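Local coordinates for uncharacterized protein (Bacteroides cellulosilyticus, PDB 5JVK), which probably hydrolyses O-glycosidic bonds, as a family 39 glycoside hydrolase from a gut symbiont, at residues E352-L357 with Y405-V410; T360-R365 with T444-K449. All coordinates share one frame; numbering follows the deposited sequence.

Contact 1. Residues E352-L357 with Y405-V410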
# COMPACT_ATOMS: atom_id res chain seq x y z
N GLU A 352 9.41 1.81 -12.29
CA GLU A 352 9.53 0.44 -11.77
C GLU A 352 8.73 0.27 -10.47
O GLU A 352 7.99 -0.70 -10.32
CB GLU A 352 11.00 0.04 -11.56
CG GLU A 352 11.74 -0.20 -12.87
CD GLU A 352 13.25 -0.42 -12.70
OE1 GLU A 352 13.81 -0.07 -11.64
OE2 GLU A 352 13.87 -0.94 -13.65
N GLN A 353 8.86 1.24 -9.56
CA GLN A 353 8.08 1.26 -8.31
C GLN A 353 6.58 1.20 -8.59
O GLN A 353 5.85 0.47 -7.92
CB GLN A 353 8.40 2.52 -7.49
CG GLN A 353 7.88 2.48 -6.05
CD GLN A 353 7.72 3.85 -5.40
OE1 GLN A 353 7.40 4.84 -6.05
NE2 GLN A 353 7.90 3.90 -4.08
N ALA A 354 6.12 1.96 -9.58
CA ALA A 354 4.73 1.96 -10.00
C ALA A 354 4.32 0.61 -10.58
O ALA A 354 3.33 0.02 -10.17
CB ALA A 354 4.48 3.06 -11.02
N ALA A 355 5.12 0.12 -11.53
CA ALA A 355 4.89 -1.19 -12.15
C ALA A 355 4.80 -2.31 -11.12
O ALA A 355 3.89 -3.14 -11.18
CB ALA A 355 5.98 -1.49 -13.17
N TYR A 356 5.73 -2.32 -10.16
CA TYR A 356 5.79 -3.38 -9.15
C TYR A 356 4.67 -3.28 -8.12
O TYR A 356 4.25 -4.30 -7.57
CB TYR A 356 7.16 -3.41 -8.46
CG TYR A 356 8.36 -3.67 -9.37
CD1 TYR A 356 8.21 -4.19 -10.66
CD2 TYR A 356 9.65 -3.42 -8.91
CE1 TYR A 356 9.31 -4.42 -11.47
CE2 TYR A 356 10.76 -3.67 -9.72
CZ TYR A 356 10.58 -4.16 -11.00
OH TYR A 356 11.66 -4.40 -11.81
N LEU A 357 4.17 -2.07 -7.87
CA LEU A 357 3.00 -1.88 -7.00
C LEU A 357 1.77 -2.55 -7.61
O LEU A 357 1.10 -3.33 -6.94
CB LEU A 357 2.73 -0.39 -6.76
CG LEU A 357 1.64 -0.04 -5.73
CD1 LEU A 357 1.98 1.27 -5.02
CD2 LEU A 357 0.24 0.06 -6.34
N TYR A 405 1.65 6.35 -7.23
CA TYR A 405 0.32 6.78 -6.80
C TYR A 405 -0.72 6.51 -7.89
O TYR A 405 -1.78 5.95 -7.61
CB TYR A 405 0.31 8.27 -6.44
CG TYR A 405 -1.01 8.71 -5.85
CD1 TYR A 405 -2.08 9.06 -6.68
CD2 TYR A 405 -1.20 8.75 -4.47
CE1 TYR A 405 -3.30 9.44 -6.14
CE2 TYR A 405 -2.41 9.14 -3.93
CZ TYR A 405 -3.46 9.48 -4.77
OH TYR A 405 -4.66 9.86 -4.24
N GLN A 406 -0.42 6.95 -9.11
CA GLN A 406 -1.29 6.75 -10.26
C GLN A 406 -1.56 5.26 -10.48
O GLN A 406 -2.70 4.86 -10.69
CB GLN A 406 -0.66 7.35 -11.53
CG GLN A 406 -1.58 7.41 -12.74
CD GLN A 406 -2.54 8.59 -12.73
OE1 GLN A 406 -2.30 9.59 -12.06
NE2 GLN A 406 -3.62 8.47 -13.49
N ALA A 407 -0.50 4.46 -10.44
CA ALA A 407 -0.60 3.01 -10.61
C ALA A 407 -1.49 2.35 -9.55
O ALA A 407 -2.23 1.43 -9.87
CB ALA A 407 0.78 2.37 -10.59
N ALA A 408 -1.41 2.84 -8.31
CA ALA A 408 -2.25 2.34 -7.21
C ALA A 408 -3.74 2.64 -7.42
O ALA A 408 -4.59 1.76 -7.24
CB ALA A 408 -1.79 2.93 -5.89
N ALA A 409 -4.05 3.88 -7.80
CA ALA A 409 -5.44 4.28 -8.06
C ALA A 409 -6.05 3.50 -9.22
O ALA A 409 -7.20 3.04 -9.14
CB ALA A 409 -5.51 5.78 -8.34
N VAL A 410 -5.27 3.33 -10.29
CA VAL A 410 -5.75 2.63 -11.49
C VAL A 410 -5.94 1.13 -11.20
O VAL A 410 -6.99 0.58 -11.53
CB VAL A 410 -4.82 2.86 -12.70
CG1 VAL A 410 -5.24 2.01 -13.89
CG2 VAL A 410 -4.81 4.34 -13.09

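Contact 2. Residues T360-R365 with T444-K449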
# COMPACT_ATOMS: atom_id res chain seq x y z
N THR A 360 2.23 -6.34 -7.69
CA THR A 360 2.06 -6.92 -6.35
C THR A 360 0.59 -7.23 -6.05
O THR A 360 0.26 -8.34 -5.64
CB THR A 360 2.61 -5.98 -5.24
OG1 THR A 360 4.03 -5.88 -5.38
CG2 THR A 360 2.29 -6.51 -3.84
N TYR A 361 -0.28 -6.25 -6.25
CA TYR A 361 -1.71 -6.42 -5.93
C TYR A 361 -2.43 -7.33 -6.93
O TYR A 361 -3.34 -8.06 -6.54
CB TYR A 361 -2.40 -5.06 -5.80
CG TYR A 361 -1.95 -4.30 -4.56
CD1 TYR A 361 -2.25 -4.79 -3.29
CD2 TYR A 361 -1.21 -3.12 -4.66
CE1 TYR A 361 -1.84 -4.11 -2.16
CE2 TYR A 361 -0.79 -2.44 -3.53
CZ TYR A 361 -1.11 -2.94 -2.27
OH TYR A 361 -0.71 -2.28 -1.13
N LEU A 362 -2.01 -7.30 -8.19
CA LEU A 362 -2.54 -8.22 -9.20
C LEU A 362 -2.12 -9.66 -8.92
O LEU A 362 -2.95 -10.57 -8.97
CB LEU A 362 -2.11 -7.79 -10.61
CG LEU A 362 -2.77 -6.50 -11.10
CD1 LEU A 362 -2.00 -5.90 -12.27
CD2 LEU A 362 -4.22 -6.72 -11.48
N LEU A 363 -0.84 -9.87 -8.61
CA LEU A 363 -0.35 -11.21 -8.23
C LEU A 363 -0.89 -11.67 -6.86
O LEU A 363 -1.15 -12.86 -6.67
CB LEU A 363 1.18 -11.27 -8.25
CG LEU A 363 1.83 -11.18 -9.63
CD1 LEU A 363 3.33 -10.95 -9.50
CD2 LEU A 363 1.57 -12.43 -10.46
N SER A 364 -1.05 -10.74 -5.92
CA SER A 364 -1.62 -11.06 -4.60
C SER A 364 -3.05 -11.59 -4.72
O SER A 364 -3.38 -12.61 -4.12
CB SER A 364 -1.57 -9.84 -3.68
OG SER A 364 -2.24 -10.09 -2.46
N ARG A 365 -3.89 -10.90 -5.50
CA ARG A 365 -5.25 -11.35 -5.76
C ARG A 365 -5.28 -12.67 -6.54
O ARG A 365 -6.14 -13.53 -6.29
CB ARG A 365 -6.04 -10.27 -6.51
CG ARG A 365 -7.55 -10.51 -6.63
CD ARG A 365 -8.28 -10.33 -5.30
NE ARG A 365 -8.21 -8.96 -4.81
CZ ARG A 365 -8.94 -7.93 -5.26
NH1 ARG A 365 -9.82 -8.08 -6.25
NH2 ARG A 365 -8.78 -6.73 -4.71
N THR A 444 -5.63 -8.67 -17.37
CA THR A 444 -4.44 -7.83 -17.22
C THR A 444 -3.27 -8.49 -17.93
O THR A 444 -3.19 -9.71 -17.99
CB THR A 444 -4.07 -7.54 -15.74
OG1 THR A 444 -2.97 -6.62 -15.70
CG2 THR A 444 -3.69 -8.81 -14.98
N ALA A 445 -2.36 -7.67 -18.46
CA ALA A 445 -1.21 -8.18 -19.20
C ALA A 445 0.02 -7.32 -19.00
O ALA A 445 -0.05 -6.10 -19.02
CB ALA A 445 -1.54 -8.28 -20.68
N TRP A 446 1.16 -7.98 -18.78
CA TRP A 446 2.44 -7.31 -18.65
C TRP A 446 3.58 -8.26 -19.02
O TRP A 446 3.38 -9.47 -19.14
CB TRP A 446 2.64 -6.76 -17.22
CG TRP A 446 2.92 -7.78 -16.14
CD1 TRP A 446 4.13 -8.30 -15.80
CD2 TRP A 446 1.96 -8.35 -15.23
NE1 TRP A 446 3.99 -9.18 -14.75
CE2 TRP A 446 2.67 -9.23 -14.39
CE3 TRP A 446 0.58 -8.22 -15.06
CZ2 TRP A 446 2.05 -9.97 -13.38
CZ3 TRP A 446 -0.04 -8.95 -14.05
CH2 TRP A 446 0.69 -9.82 -13.23
N THR A 447 4.77 -7.69 -19.19
CA THR A 447 5.98 -8.46 -19.42
C THR A 447 6.99 -8.15 -18.32
O THR A 447 7.05 -7.03 -17.83
CB THR A 447 6.59 -8.20 -20.82
OG1 THR A 447 7.76 -9.02 -20.99
CG2 THR A 447 6.97 -6.73 -21.04
N THR A 448 7.78 -9.16 -17.95
CA THR A 448 8.91 -8.98 -17.04
C THR A 448 10.14 -8.38 -17.75
O THR A 448 11.06 -7.90 -17.09
CB THR A 448 9.30 -10.31 -16.37
OG1 THR A 448 9.60 -11.29 -17.36
CG2 THR A 448 8.16 -10.81 -15.49
N LYS A 449 10.16 -8.41 -19.08
CA LYS A 449 11.29 -7.88 -19.85
C LYS A 449 11.31 -6.35 -19.83
O LYS A 449 10.34 -5.71 -20.21
CB LYS A 449 11.26 -8.41 -21.29
CG LYS A 449 11.53 -9.90 -21.38
CD LYS A 449 11.20 -10.49 -22.74
CE LYS A 449 12.14 -10.00 -23.83
NZ LYS A 449 12.14 -10.92 -25.00

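Contact 1. Residues E352-L357 with Y405-V410
Segments 352-357 and 405-410, each one part of a longer helix, run side by side in nearly the same direction, their axes 8.3 Å apart and crossing at -19°. Ala354 and Ala407 meet where the backbones draw closest, their CA atoms 5.5 Å apart. The CB of Ala407 points at the other helix and faces both the methyl and the carbonyl oxygen of Ala354, 3.8 Å from Ala354 CB and 3.5 Å from Ala354 O. With nothing larger than a methyl group on either side here, the two backbones can come this near.

One turn further on, Leu357 widens the contact. Its CG stands anti to the backbone N (chi1 -173°), which carries the branch across to the neighbouring helix, and there CD2 rests against the backbone as well as the side chain of Ala408, 3.5 Å from both Ala408 CA and CB. No hydrogen bond crosses between the helices; van der Waals contact joins these two segments, and all four touching residues are buried.

The two helices follow the seventh and eighth strands of the (beta/alpha)8 barrel. Inward, Leu357 and Gln353 also pack on Trp375 of strand 373-375, while beyond the second helix Tyr405, Gln406 and Ala409 touch Val94 at the end of strand 83-94.

Contact 2. Residues T360-R365 with T444-K449
Leu362 and Leu363, adjacent on helix segment 360-365, meet the six-membered ring of Trp446, which reaches over from strand 444-447. The strand runs across the helix at 120°, and the axes stay 10.9 Å apart, a gap spanned by side chains alone.

The close packing is around the indole. Trp446 has its CG between the backbone N and the carbonyl carbon (chi1 73°), and the ring extends toward the helix with its benzo end leading. Leu363 takes the edge of that ring: CD2 lies near the ring plane, 3.8 Å from Trp446 CZ2, with CG almost as near. Leu362 and the indole slide past each other in opposite directions, leaving Leu362 CD1 4.0 Å from Trp446 CZ3 in an oblique approach. The same methyl meets Thr444 tip to tip, with Leu362 CD1 3.6 Å from Thr444 OG1. That hydroxyl is hydrogen-bonded to the carbonyl of Gln494, so its polar need is met within the sheet; the indole NE1, by contrast, pairs with Asp297 OD1, in the connection after barrel strand 284-287.

Past Trp446 the contact fades. Thr448 and Lys449, both partly exposed, leave the strand without touching the helix. The chain bends there in an ST turn, in which Lys449 N donates to Thr447 OG1 (3.1 Å, 160° at the hydrogen).

Strand 439-447 lies within the antiparallel sheet between 429-436, whose Lys430 and Leu432 also touch Trp446, and 494-498. On the barrel side, Val411 and Leu415 of helix 403-415 pack against Leu362, so the leucine sits where two barrel helices and the sheet converge.

Overall arrangement
Helix 350-366 serves both contacts, its earlier turns in contact 1 and its later ones in contact 2, with centres about 11 Å apart. Each is buried and apolar, without a hydrogen bond across, and their buried areas are similar, 169 and 176 Å². They differ in how the gap is filled. Contact 1, nearer the centre of the chain, lies within the barrel's outer layer, where small residues let neighbouring helices approach closely. Contact 2 joins that layer to the antiparallel sheet following the barrel, bridging a wider separation with leucines and an indole, and its strand ends in a partly exposed turn. Helix 403-415 is common ground: partner in contact 1, neighbour of Leu362 in contact 2.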